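Local coordinates for cytosol aminopeptidase (Staphylococcus aureus subsp. aureus, PDB 3KZW), which probably removes N-terminal amino acids, leucine among them, from peptides as a manganese-dependent, six-subunit member of the leucyl aminopeptidase family, at residues I153-E161 and A492-P500; E192-L202 and G315-L323. All blocks are in the same frame, centred on the assembly; numbering follows the deposited sequence.

Contact 1: residues I153-E161 and A492-P500; sequences IQSERATYE and ASYNGPKGP
Asn-495 lays its amide over one face of the guanidinium of Arg-157, the two side chains running side by side in the same direction with their planes 40° apart. Its CG lies 3.5 Å above the guanidinium plane of Arg-157, offset toward the rim. Although OD1 comes within 2.9 Å of Arg-157 NH2, the angle is too poor for a hydrogen bond; OD1 instead accepts from Gln-154 NE2 at 3.3 Å, the donor lying in the plane of the Asn-495 carbonyl. The two amides stand almost perpendicular, and a bend at chi2 of Gln-154 (-60°) brings its amide to the loop. Its OE1 is held by Arg-157, side-on through NE (3.1 Å) and NH2, so a glutamine suits the place: one end accepts from the arginine while the other donates to Asn-495 and to the backbone O of Leu-112.

Next along the chain, the small Ala-158 lets the turn 493-496 approach, its CB 3.3 Å from Tyr-494 O. Gly-496 has backbone angles suited to glycine, and its CA lies 4.2 Å from that of Ala-158. Farther on, Pro-497 CG sits at the edge of the Tyr-160 ring, 4.2 Å from CD2, while the phenol bonds to Asp-205 and Asn-208.

The contact thus joins the end of helix 144-157 in the N-terminal domain to the catalytic-domain loop leading into strand 499-500. Helix 108-124 packs against Tyr-494, and helix 188-208 supplies Arg-204, which bonds to the carbonyls of Arg-157, Asn-495 and Pro-500.

Contact 2: residues E192-L202 and G315-L323; sequences EGISIGQSINL and GIIEAASRL
This is an antiparallel helix-helix packing in which the long helix 188-208 lies against helix 308-322, one of the helices flanking the mixed sheet of the catalytic alpha/beta domain. The axes of the two segments come within 8.3 Å, their N-to-C directions 156° apart, and small residues lie between them. Ser-199 and Ala-319 meet there, OG to CB 3.5 Å, and Gly-315, with no side chain, lets the helices come close, its CA 4.7 Å from that of Ser-199. The serine hydroxyls each donate to a carbonyl of their own helix: Ser-199 OG to Ser-195 O at 2.7 Å, and Ser-195 OG to Glu-192 O. Serine thus suits a closely packed helix face, its proton used within its own helix.

Toward one end Leu-323 inserts its branches between residues of the other helix. CD2 lies 3.6 Å from Glu-192 CG and also touches Ser-195 OG, while CD1 reaches Ile-196 CG1; its chain crosses both Glu-192 and Ile-196 at about a right angle. Glu-192 meets Leu-323 through its CG methylene, while its carboxylate forms a salt bridge with Lys-513. At the other end Leu-202 CD2 rests on Glu-318 CG, 3.8 Å away. Glu-318 bonds through OE1 to His-226.

The more open margin belongs to Arg-322, long enough to span the gap. A bend at chi3 (72°) sets one face of its guanidinium over Ser-195 CB, and its end grips Gln-198. Both NH2 (2.9 Å) and NH1 (3.0 Å) donate to the single OE1, which lies near the guanidinium plane; NH1 meets it on a lone pair, whereas NH2 comes from above the carbonyl plane.

In the fold
The two contacts lie with centres about 15 Å apart, near the middle of the chain where the N-terminal and catalytic domains meet. In sequence the order is 153-161, 192-202, 315-323 and 492-500, so both segments of contact 2 fall between those of contact 1. Helix 188-208 connects them: one side packs on helix 308-322 in contact 2, while another receives the end of helix 144-157. There Asn-201 ND2 probably bonds to Glu-156 O at 2.9 Å, and Tyr-160 packs on Asn-201. Helix 188-208 thus couples the N-terminal domain to the catalytic core, while contact 1 joins the two domains directly.

Contact 1: residues I153-E161 and A492-P500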
ATOM      1  N   ILE A 153     -28.982  35.273  10.928  1.00  2.66           N
ATOM      2  CA  ILE A 153     -27.780  34.478  10.658  1.00  2.66           C
ATOM      3  C   ILE A 153     -27.751  33.985   9.212  1.00  2.66           C
ATOM      4  O   ILE A 153     -26.763  34.185   8.501  1.00  2.65           O
ATOM      5  CB  ILE A 153     -27.638  33.273  11.634  1.00  2.66           C
ATOM      6  CG1 ILE A 153     -27.496  33.760  13.081  1.00  2.73           C
ATOM      7  CG2 ILE A 153     -26.433  32.403  11.259  1.00  2.67           C
ATOM      8  CD1 ILE A 153     -27.739  32.687  14.135  1.00  2.75           C
ATOM      9  N   GLN A 154     -28.848  33.363   8.781  1.00  2.66           N
ATOM     10  CA  GLN A 154     -28.929  32.759   7.452  1.00  2.64           C
ATOM     11  C   GLN A 154     -28.902  33.773   6.311  1.00  2.64           C
ATOM     12  O   GLN A 154     -28.523  33.434   5.192  1.00  2.69           O
ATOM     13  CB  GLN A 154     -30.163  31.855   7.331  1.00  2.64           C
ATOM     14  CG  GLN A 154     -30.176  30.647   8.266  1.00  2.60           C
ATOM     15  CD  GLN A 154     -29.002  29.712   8.053  1.00  2.67           C
ATOM     16  OE1 GLN A 154     -27.873  30.012   8.438  1.00  2.72           O
ATOM     17  NE2 GLN A 154     -29.270  28.557   7.454  1.00  2.70           N
ATOM     18  N   SER A 155     -29.289  35.015   6.596  1.00  2.65           N
ATOM     19  CA  SER A 155     -29.246  36.082   5.594  1.00  2.65           C
ATOM     20  C   SER A 155     -27.813  36.370   5.145  1.00  2.65           C
ATOM     21  O   SER A 155     -27.591  36.906   4.059  1.00  2.67           O
ATOM     22  CB  SER A 155     -29.915  37.357   6.119  1.00  2.61           C
ATOM     23  OG  SER A 155     -29.136  37.969   7.132  1.00  2.64           O
ATOM     24  N   GLU A 156     -26.849  36.004   5.987  1.00  2.66           N
ATOM     25  CA  GLU A 156     -25.432  36.174   5.680  1.00  2.64           C
ATOM     26  C   GLU A 156     -24.732  34.838   5.447  1.00  2.64           C
ATOM     27  O   GLU A 156     -23.964  34.695   4.494  1.00  2.68           O
ATOM     28  CB  GLU A 156     -24.725  36.947   6.799  1.00  2.64           C
ATOM     29  CG  GLU A 156     -25.170  38.399   6.952  1.00  2.67           C
ATOM     30  CD  GLU A 156     -24.659  39.309   5.839  1.00  2.78           C
ATOM     31  OE1 GLU A 156     -23.685  38.938   5.144  1.00  2.79           O
ATOM     32  OE2 GLU A 156     -25.233  40.407   5.664  1.00  2.83           O
ATOM     33  N   ARG A 157     -25.008  33.863   6.312  1.00  2.64           N
ATOM     34  CA  ARG A 157     -24.311  32.577   6.280  1.00  2.64           C
ATOM     35  C   ARG A 157     -24.675  31.714   5.069  1.00  2.65           C
ATOM     36  O   ARG A 157     -23.792  31.123   4.442  1.00  2.69           O
ATOM     37  CB  ARG A 157     -24.521  31.798   7.583  1.00  2.55           C
ATOM     38  CG  ARG A 157     -23.684  30.525   7.658  1.00  2.71           C
ATOM     39  CD  ARG A 157     -23.657  29.895   9.033  1.00  2.68           C
ATOM     40  NE  ARG A 157     -24.970  29.415   9.448  1.00  2.80           N
ATOM     41  CZ  ARG A 157     -25.170  28.415  10.304  1.00  2.96           C
ATOM     42  NH1 ARG A 157     -24.136  27.761  10.833  1.00  2.77           N
ATOM     43  NH2 ARG A 157     -26.412  28.063  10.627  1.00  2.92           N
ATOM     44  N   ALA A 158     -25.964  31.645   4.747  1.00  2.63           N
ATOM     45  CA  ALA A 158     -26.443  30.800   3.653  1.00  2.65           C
ATOM     46  C   ALA A 158     -26.097  31.365   2.277  1.00  2.66           C
ATOM     47  O   ALA A 158     -25.977  30.616   1.305  1.00  2.66           O
ATOM     48  CB  ALA A 158     -27.941  30.581   3.769  1.00  2.63           C
ATOM     49  N   THR A 159     -25.929  32.684   2.207  1.00  2.63           N
ATOM     50  CA  THR A 159     -25.695  33.379   0.941  1.00  2.63           C
ATOM     51  C   THR A 159     -24.214  33.667   0.689  1.00  2.62           C
ATOM     52  O   THR A 159     -23.865  34.384  -0.252  1.00  2.64           O
ATOM     53  CB  THR A 159     -26.477  34.700   0.886  1.00  2.62           C
ATOM     54  OG1 THR A 159     -26.052  35.549   1.960  1.00  2.65           O
ATOM     55  CG2 THR A 159     -27.970  34.445   1.007  1.00  2.66           C
ATOM     56  N   TYR A 160     -23.351  33.105   1.530  1.00  2.62           N
ATOM     57  CA  TYR A 160     -21.912  33.329   1.447  1.00  2.64           C
ATOM     58  C   TYR A 160     -21.320  32.770   0.155  1.00  2.66           C
ATOM     59  O   TYR A 160     -21.707  31.693  -0.304  1.00  2.67           O
ATOM     60  CB  TYR A 160     -21.213  32.715   2.667  1.00  2.61           C
ATOM     61  CG  TYR A 160     -19.701  32.767   2.632  1.00  2.56           C
ATOM     62  CD1 TYR A 160     -19.017  33.927   2.988  1.00  2.57           C
ATOM     63  CD2 TYR A 160     -18.954  31.652   2.252  1.00  2.55           C
ATOM     64  CE1 TYR A 160     -17.628  33.980   2.961  1.00  2.63           C
ATOM     65  CE2 TYR A 160     -17.564  31.695   2.220  1.00  2.59           C
ATOM     66  CZ  TYR A 160     -16.910  32.860   2.575  1.00  2.62           C
ATOM     67  OH  TYR A 160     -15.538  32.907   2.548  1.00  2.61           O
ATOM     68  N   GLU A 161     -20.396  33.525  -0.431  1.00  2.63           N
ATOM     69  CA  GLU A 161     -19.601  33.044  -1.558  1.00  2.68           C
ATOM     70  C   GLU A 161     -18.201  33.646  -1.555  1.00  2.68           C
ATOM     71  O   GLU A 161     -18.015  34.807  -1.180  1.00  2.71           O
ATOM     72  CB  GLU A 161     -20.312  33.275  -2.900  1.00  2.68           C
ATOM     73  CG  GLU A 161     -20.747  34.711  -3.177  1.00  2.84           C
ATOM     74  CD  GLU A 161     -21.549  34.856  -4.471  1.00  2.99           C
ATOM     75  OE1 GLU A 161     -21.194  34.211  -5.488  1.00  2.98           O
ATOM     76  OE2 GLU A 161     -22.532  35.629  -4.467  1.00  2.89           O
ATOM     77  N   ALA A 492     -22.604  21.272  -0.377  1.00  2.63           N
ATOM     78  CA  ALA A 492     -23.385  22.495  -0.188  1.00  2.65           C
ATOM     79  C   ALA A 492     -24.702  22.178   0.525  1.00  2.66           C
ATOM     80  O   ALA A 492     -25.266  21.096   0.350  1.00  2.71           O
ATOM     81  CB  ALA A 492     -23.646  23.177  -1.525  1.00  2.57           C
ATOM     82  N   SER A 493     -25.178  23.122   1.332  1.00  2.62           N
ATOM     83  CA  SER A 493     -26.411  22.940   2.097  1.00  2.63           C
ATOM     84  C   SER A 493     -27.078  24.277   2.412  1.00  2.65           C
ATOM     85  O   SER A 493     -26.673  25.321   1.894  1.00  2.63           O
ATOM     86  CB  SER A 493     -26.127  22.177   3.398  1.00  2.64           C
ATOM     87  OG  SER A 493     -25.323  22.944   4.276  1.00  2.48           O
ATOM     88  N   TYR A 494     -28.096  24.228   3.271  1.00  2.62           N
ATOM     89  CA  TYR A 494     -28.795  25.421   3.747  1.00  2.62           C
ATOM     90  C   TYR A 494     -27.889  26.351   4.562  1.00  2.62           C
ATOM     91  O   TYR A 494     -28.241  27.503   4.815  1.00  2.63           O
ATOM     92  CB  TYR A 494     -30.035  25.028   4.567  1.00  2.61           C
ATOM     93  CG  TYR A 494     -29.764  24.052   5.700  1.00  2.65           C
ATOM     94  CD1 TYR A 494     -29.217  24.487   6.909  1.00  2.66           C
ATOM     95  CD2 TYR A 494     -30.065  22.698   5.566  1.00  2.63           C
ATOM     96  CE1 TYR A 494     -28.965  23.601   7.946  1.00  2.64           C
ATOM     97  CE2 TYR A 494     -29.821  21.801   6.601  1.00  2.63           C
ATOM     98  CZ  TYR A 494     -29.271  22.261   7.788  1.00  2.76           C
ATOM     99  OH  TYR A 494     -29.022  21.385   8.822  1.00  2.92           O
ATOM    100  N   ASN A 495     -26.727  25.843   4.970  1.00  2.62           N
ATOM    101  CA  ASN A 495     -25.760  26.621   5.742  1.00  2.64           C
ATOM    102  C   ASN A 495     -24.687  27.299   4.895  1.00  2.64           C
ATOM    103  O   ASN A 495     -23.835  28.012   5.425  1.00  2.62           O
ATOM    104  CB  ASN A 495     -25.113  25.755   6.828  1.00  2.65           C
ATOM    105  CG  ASN A 495     -25.954  25.673   8.090  1.00  2.77           C
ATOM    106  OD1 ASN A 495     -26.880  26.463   8.296  1.00  2.73           O
ATOM    107  ND2 ASN A 495     -25.629  24.717   8.948  1.00  2.84           N
ATOM    108  N   GLY A 496     -24.735  27.078   3.584  1.00  2.66           N
ATOM    109  CA  GLY A 496     -23.782  27.689   2.661  1.00  2.65           C
ATOM    110  C   GLY A 496     -23.089  26.686   1.756  1.00  2.68           C
ATOM    111  O   GLY A 496     -23.416  25.496   1.782  1.00  2.70           O
ATOM    112  N   PRO A 497     -22.114  27.159   0.955  1.00  2.65           N
ATOM    113  CA  PRO A 497     -21.412  26.315  -0.012  1.00  2.64           C
ATOM    114  C   PRO A 497     -20.347  25.419   0.626  1.00  2.64           C
ATOM    115  O   PRO A 497     -20.144  25.468   1.843  1.00  2.64           O
ATOM    116  CB  PRO A 497     -20.760  27.338  -0.945  1.00  2.60           C
ATOM    117  CG  PRO A 497     -20.519  28.521  -0.093  1.00  2.57           C
ATOM    118  CD  PRO A 497     -21.608  28.545   0.943  1.00  2.64           C
ATOM    119  N   LYS A 498     -19.688  24.607  -0.201  1.00  2.65           N
ATOM    120  CA  LYS A 498     -18.547  23.790   0.215  1.00  2.58           C
ATOM    121  C   LYS A 498     -17.466  24.640   0.864  1.00  2.59           C
ATOM    122  O   LYS A 498     -17.295  25.812   0.525  1.00  2.67           O
ATOM    123  CB  LYS A 498     -17.925  23.087  -0.990  1.00  2.67           C
ATOM    124  CG  LYS A 498     -18.709  21.910  -1.541  1.00  2.76           C
ATOM    125  CD  LYS A 498     -17.884  21.158  -2.581  1.00  2.77           C
ATOM    126  CE  LYS A 498     -17.855  21.887  -3.916  1.00  2.82           C
ATOM    127  NZ  LYS A 498     -16.872  21.282  -4.862  1.00  2.98           N
ATOM    128  N   GLY A 499     -16.728  24.039   1.789  1.00  2.58           N
ATOM    129  CA  GLY A 499     -15.598  24.710   2.413  1.00  2.57           C
ATOM    130  C   GLY A 499     -15.798  24.895   3.898  1.00  2.64           C
ATOM    131  O   GLY A 499     -16.516  24.112   4.521  1.00  2.68           O
ATOM    132  N   PRO A 500     -15.168  25.938   4.473  1.00  2.64           N
ATOM    133  CA  PRO A 500     -15.213  26.201   5.909  1.00  2.61           C
ATOM    134  C   PRO A 500     -16.635  26.466   6.392  1.00  2.62           C
ATOM    135  O   PRO A 500     -17.403  27.155   5.718  1.00  2.65           O
ATOM    136  CB  PRO A 500     -14.348  27.454   6.063  1.00  2.66           C
ATOM    137  CG  PRO A 500     -14.370  28.103   4.728  1.00  2.64           C
ATOM    138  CD  PRO A 500     -14.430  26.986   3.747  1.00  2.62           C
TER

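Contact 2: residues E192-L202 and G315-L323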
ATOM      1  N   GLU A 192     -28.856  41.258  15.343  1.00  7.45           N
ATOM      2  CA  GLU A 192     -28.002  40.424  16.183  1.00  6.52           C
ATOM      3  C   GLU A 192     -27.544  39.178  15.419  1.00  5.67           C
ATOM      4  O   GLU A 192     -26.388  38.766  15.524  1.00  5.53           O
ATOM      5  CB  GLU A 192     -28.744  40.035  17.468  1.00  6.62           C
ATOM      6  CG  GLU A 192     -27.896  39.286  18.494  1.00  7.16           C
ATOM      7  CD  GLU A 192     -28.586  39.122  19.838  1.00  7.99           C
ATOM      8  OE1 GLU A 192     -29.340  40.034  20.247  1.00  8.27           O
ATOM      9  OE2 GLU A 192     -28.359  38.081  20.491  1.00  8.31           O
ATOM     10  N   GLY A 193     -28.459  38.592  14.650  1.00  4.78           N
ATOM     11  CA  GLY A 193     -28.161  37.423  13.827  1.00  3.79           C
ATOM     12  C   GLY A 193     -27.218  37.742  12.682  1.00  3.26           C
ATOM     13  O   GLY A 193     -26.334  36.946  12.360  1.00  3.02           O
ATOM     14  N   ILE A 194     -27.410  38.913  12.074  1.00  2.93           N
ATOM     15  CA  ILE A 194     -26.580  39.378  10.961  1.00  2.72           C
ATOM     16  C   ILE A 194     -25.111  39.505  11.368  1.00  2.71           C
ATOM     17  O   ILE A 194     -24.220  39.053  10.643  1.00  2.74           O
ATOM     18  CB  ILE A 194     -27.102  40.720  10.381  1.00  2.68           C
ATOM     19  CG1 ILE A 194     -28.433  40.506   9.654  1.00  2.62           C
ATOM     20  CG2 ILE A 194     -26.079  41.348   9.431  1.00  2.63           C
ATOM     21  CD1 ILE A 194     -29.199  41.781   9.362  1.00  2.60           C
ATOM     22  N   SER A 195     -24.870  40.105  12.532  1.00  2.69           N
ATOM     23  CA  SER A 195     -23.511  40.311  13.031  1.00  2.68           C
ATOM     24  C   SER A 195     -22.818  38.994  13.382  1.00  2.66           C
ATOM     25  O   SER A 195     -21.600  38.875  13.236  1.00  2.70           O
ATOM     26  CB  SER A 195     -23.503  41.277  14.222  1.00  2.66           C
ATOM     27  OG  SER A 195     -24.303  40.789  15.281  1.00  2.74           O
ATOM     28  N   ILE A 196     -23.598  38.010  13.831  1.00  2.62           N
ATOM     29  CA  ILE A 196     -23.082  36.660  14.079  1.00  2.63           C
ATOM     30  C   ILE A 196     -22.734  35.982  12.751  1.00  2.66           C
ATOM     31  O   ILE A 196     -21.656  35.399  12.607  1.00  2.62           O
ATOM     32  CB  ILE A 196     -24.079  35.796  14.907  1.00  2.61           C
ATOM     33  CG1 ILE A 196     -24.160  36.311  16.348  1.00  2.64           C
ATOM     34  CG2 ILE A 196     -23.677  34.320  14.891  1.00  2.57           C
ATOM     35  CD1 ILE A 196     -25.278  35.704  17.180  1.00  2.61           C
ATOM     36  N   GLY A 197     -23.648  36.080  11.788  1.00  2.67           N
ATOM     37  CA  GLY A 197     -23.455  35.524  10.451  1.00  2.61           C
ATOM     38  C   GLY A 197     -22.252  36.107   9.734  1.00  2.68           C
ATOM     39  O   GLY A 197     -21.507  35.382   9.069  1.00  2.69           O
ATOM     40  N   GLN A 198     -22.061  37.418   9.873  1.00  2.69           N
ATOM     41  CA  GLN A 198     -20.906  38.106   9.285  1.00  2.66           C
ATOM     42  C   GLN A 198     -19.594  37.735   9.974  1.00  2.67           C
ATOM     43  O   GLN A 198     -18.530  37.780   9.354  1.00  2.71           O
ATOM     44  CB  GLN A 198     -21.108  39.621   9.304  1.00  2.61           C
ATOM     45  CG  GLN A 198     -22.049  40.120   8.227  1.00  2.65           C
ATOM     46  CD  GLN A 198     -22.179  41.631   8.197  1.00  2.74           C
ATOM     47  OE1 GLN A 198     -21.594  42.339   9.019  1.00  2.78           O
ATOM     48  NE2 GLN A 198     -22.955  42.133   7.242  1.00  2.72           N
ATOM     49  N   SER A 199     -19.677  37.368  11.252  1.00  2.66           N
ATOM     50  CA  SER A 199     -18.519  36.882  11.998  1.00  2.67           C
ATOM     51  C   SER A 199     -18.102  35.497  11.518  1.00  2.66           C
ATOM     52  O   SER A 199     -16.908  35.191  11.452  1.00  2.67           O
ATOM     53  CB  SER A 199     -18.814  36.854  13.497  1.00  2.65           C
ATOM     54  OG  SER A 199     -19.107  38.153  13.975  1.00  2.66           O
ATOM     55  N   ILE A 200     -19.092  34.668  11.186  1.00  2.65           N
ATOM     56  CA  ILE A 200     -18.855  33.336  10.625  1.00  2.65           C
ATOM     57  C   ILE A 200     -18.206  33.454   9.248  1.00  2.63           C
ATOM     58  O   ILE A 200     -17.257  32.730   8.935  1.00  2.62           O
ATOM     59  CB  ILE A 200     -20.164  32.502  10.557  1.00  2.63           C
ATOM     60  CG1 ILE A 200     -20.661  32.183  11.974  1.00  2.61           C
ATOM     61  CG2 ILE A 200     -19.953  31.213   9.763  1.00  2.60           C
ATOM     62  CD1 ILE A 200     -22.090  31.684  12.047  1.00  2.61           C
ATOM     63  N   ASN A 201     -18.709  34.388   8.444  1.00  2.64           N
ATOM     64  CA  ASN A 201     -18.174  34.643   7.110  1.00  2.61           C
ATOM     65  C   ASN A 201     -16.765  35.224   7.129  1.00  2.59           C
ATOM     66  O   ASN A 201     -15.984  34.989   6.207  1.00  2.60           O
ATOM     67  CB  ASN A 201     -19.121  35.545   6.312  1.00  2.61           C
ATOM     68  CG  ASN A 201     -20.418  34.844   5.933  1.00  2.61           C
ATOM     69  OD1 ASN A 201     -20.582  33.643   6.155  1.00  2.59           O
ATOM     70  ND2 ASN A 201     -21.344  35.595   5.351  1.00  2.61           N
ATOM     71  N   LEU A 202     -16.448  35.981   8.177  1.00  2.61           N
ATOM     72  CA  LEU A 202     -15.104  36.521   8.361  1.00  2.65           C
ATOM     73  C   LEU A 202     -14.110  35.384   8.573  1.00  2.67           C
ATOM     74  O   LEU A 202     -13.017  35.396   8.006  1.00  2.70           O
ATOM     75  CB  LEU A 202     -15.057  37.503   9.539  1.00  2.65           C
ATOM     76  CG  LEU A 202     -13.689  38.103   9.903  1.00  2.66           C
ATOM     77  CD1 LEU A 202     -13.199  39.085   8.841  1.00  2.64           C
ATOM     78  CD2 LEU A 202     -13.734  38.771  11.266  1.00  2.67           C
ATOM     79  N   GLY A 315     -13.447  34.937  14.675  1.00  2.63           N
ATOM     80  CA  GLY A 315     -14.885  35.088  14.458  1.00  2.60           C
ATOM     81  C   GLY A 315     -15.672  35.247  15.744  1.00  2.63           C
ATOM     82  O   GLY A 315     -16.551  36.107  15.837  1.00  2.62           O
ATOM     83  N   ILE A 316     -15.346  34.420  16.739  1.00  2.67           N
ATOM     84  CA  ILE A 316     -15.996  34.466  18.054  1.00  2.65           C
ATOM     85  C   ILE A 316     -15.781  35.820  18.736  1.00  2.66           C
ATOM     86  O   ILE A 316     -16.727  36.415  19.259  1.00  2.69           O
ATOM     87  CB  ILE A 316     -15.530  33.300  18.973  1.00  2.63           C
ATOM     88  CG1 ILE A 316     -16.030  31.958  18.430  1.00  2.67           C
ATOM     89  CG2 ILE A 316     -16.032  33.492  20.395  1.00  2.58           C
ATOM     90  CD1 ILE A 316     -15.271  30.745  18.954  1.00  2.66           C
ATOM     91  N   ILE A 317     -14.540  36.305  18.714  1.00  2.63           N
ATOM     92  CA  ILE A 317     -14.200  37.600  19.304  1.00  2.64           C
ATOM     93  C   ILE A 317     -14.865  38.749  18.530  1.00  2.68           C
ATOM     94  O   ILE A 317     -15.340  39.717  19.133  1.00  2.69           O
ATOM     95  CB  ILE A 317     -12.665  37.788  19.416  1.00  2.60           C
ATOM     96  CG1 ILE A 317     -12.081  36.752  20.385  1.00  2.59           C
ATOM     97  CG2 ILE A 317     -12.313  39.201  19.879  1.00  2.60           C
ATOM     98  CD1 ILE A 317     -10.576  36.563  20.291  1.00  2.62           C
ATOM     99  N   GLU A 318     -14.914  38.622  17.203  1.00  2.67           N
ATOM    100  CA  GLU A 318     -15.595  39.589  16.342  1.00  2.63           C
ATOM    101  C   GLU A 318     -17.075  39.707  16.703  1.00  2.66           C
ATOM    102  O   GLU A 318     -17.617  40.815  16.770  1.00  2.69           O
ATOM    103  CB  GLU A 318     -15.422  39.212  14.863  1.00  2.61           C
ATOM    104  CG  GLU A 318     -16.283  40.003  13.868  1.00  2.65           C
ATOM    105  CD  GLU A 318     -15.822  41.446  13.656  1.00  2.82           C
ATOM    106  OE1 GLU A 318     -14.813  41.866  14.260  1.00  2.89           O
ATOM    107  OE2 GLU A 318     -16.474  42.168  12.870  1.00  2.88           O
ATOM    108  N   ALA A 319     -17.716  38.563  16.939  1.00  2.63           N
ATOM    109  CA  ALA A 319     -19.127  38.528  17.313  1.00  2.62           C
ATOM    110  C   ALA A 319     -19.351  39.109  18.706  1.00  2.66           C
ATOM    111  O   ALA A 319     -20.272  39.899  18.913  1.00  2.71           O
ATOM    112  CB  ALA A 319     -19.663  37.113  17.231  1.00  2.60           C
ATOM    113  N   ALA A 320     -18.496  38.727  19.652  1.00  2.63           N
ATOM    114  CA  ALA A 320     -18.603  39.190  21.033  1.00  2.64           C
ATOM    115  C   ALA A 320     -18.464  40.707  21.153  1.00  2.66           C
ATOM    116  O   ALA A 320     -19.178  41.339  21.939  1.00  2.70           O
ATOM    117  CB  ALA A 320     -17.578  38.484  21.912  1.00  2.61           C
ATOM    118  N   SER A 321     -17.557  41.282  20.366  1.00  2.65           N
ATOM    119  CA  SER A 321     -17.293  42.722  20.403  1.00  2.67           C
ATOM    120  C   SER A 321     -18.403  43.537  19.744  1.00  2.68           C
ATOM    121  O   SER A 321     -18.782  44.601  20.246  1.00  2.69           O
ATOM    122  CB  SER A 321     -15.938  43.045  19.766  1.00  2.66           C
ATOM    123  OG  SER A 321     -15.926  42.728  18.386  1.00  2.77           O
ATOM    124  N   ARG A 322     -18.923  43.032  18.627  1.00  2.68           N
ATOM    125  CA  ARG A 322     -20.012  43.696  17.905  1.00  2.68           C
ATOM    126  C   ARG A 322     -21.338  43.605  18.649  1.00  2.65           C
ATOM    127  O   ARG A 322     -22.193  44.478  18.507  1.00  2.65           O
ATOM    128  CB  ARG A 322     -20.155  43.135  16.490  1.00  2.66           C
ATOM    129  CG  ARG A 322     -19.157  43.714  15.499  1.00  2.74           C
ATOM    130  CD  ARG A 322     -19.292  43.069  14.131  1.00  2.83           C
ATOM    131  NE  ARG A 322     -20.512  43.480  13.437  1.00  2.92           N
ATOM    132  CZ  ARG A 322     -20.902  43.011  12.253  1.00  2.82           C
ATOM    133  NH1 ARG A 322     -20.172  42.103  11.614  1.00  2.74           N
ATOM    134  NH2 ARG A 322     -22.029  43.450  11.707  1.00  2.76           N
ATOM    135  N   LEU A 323     -21.502  42.545  19.436  1.00  2.65           N
ATOM    136  CA  LEU A 323     -22.672  42.398  20.298  1.00  2.66           C
ATOM    137  C   LEU A 323     -22.474  43.117  21.631  1.00  2.67           C
ATOM    138  O   LEU A 323     -23.411  43.219  22.428  1.00  2.68           O
ATOM    139  CB  LEU A 323     -22.997  40.918  20.533  1.00  2.67           C
ATOM    140  CG  LEU A 323     -23.450  40.071  19.339  1.00  2.65           C
ATOM    141  CD1 LEU A 323     -23.793  38.664  19.797  1.00  2.62           C
ATOM    142  CD2 LEU A 323     -24.631  40.704  18.615  1.00  2.61           C
TER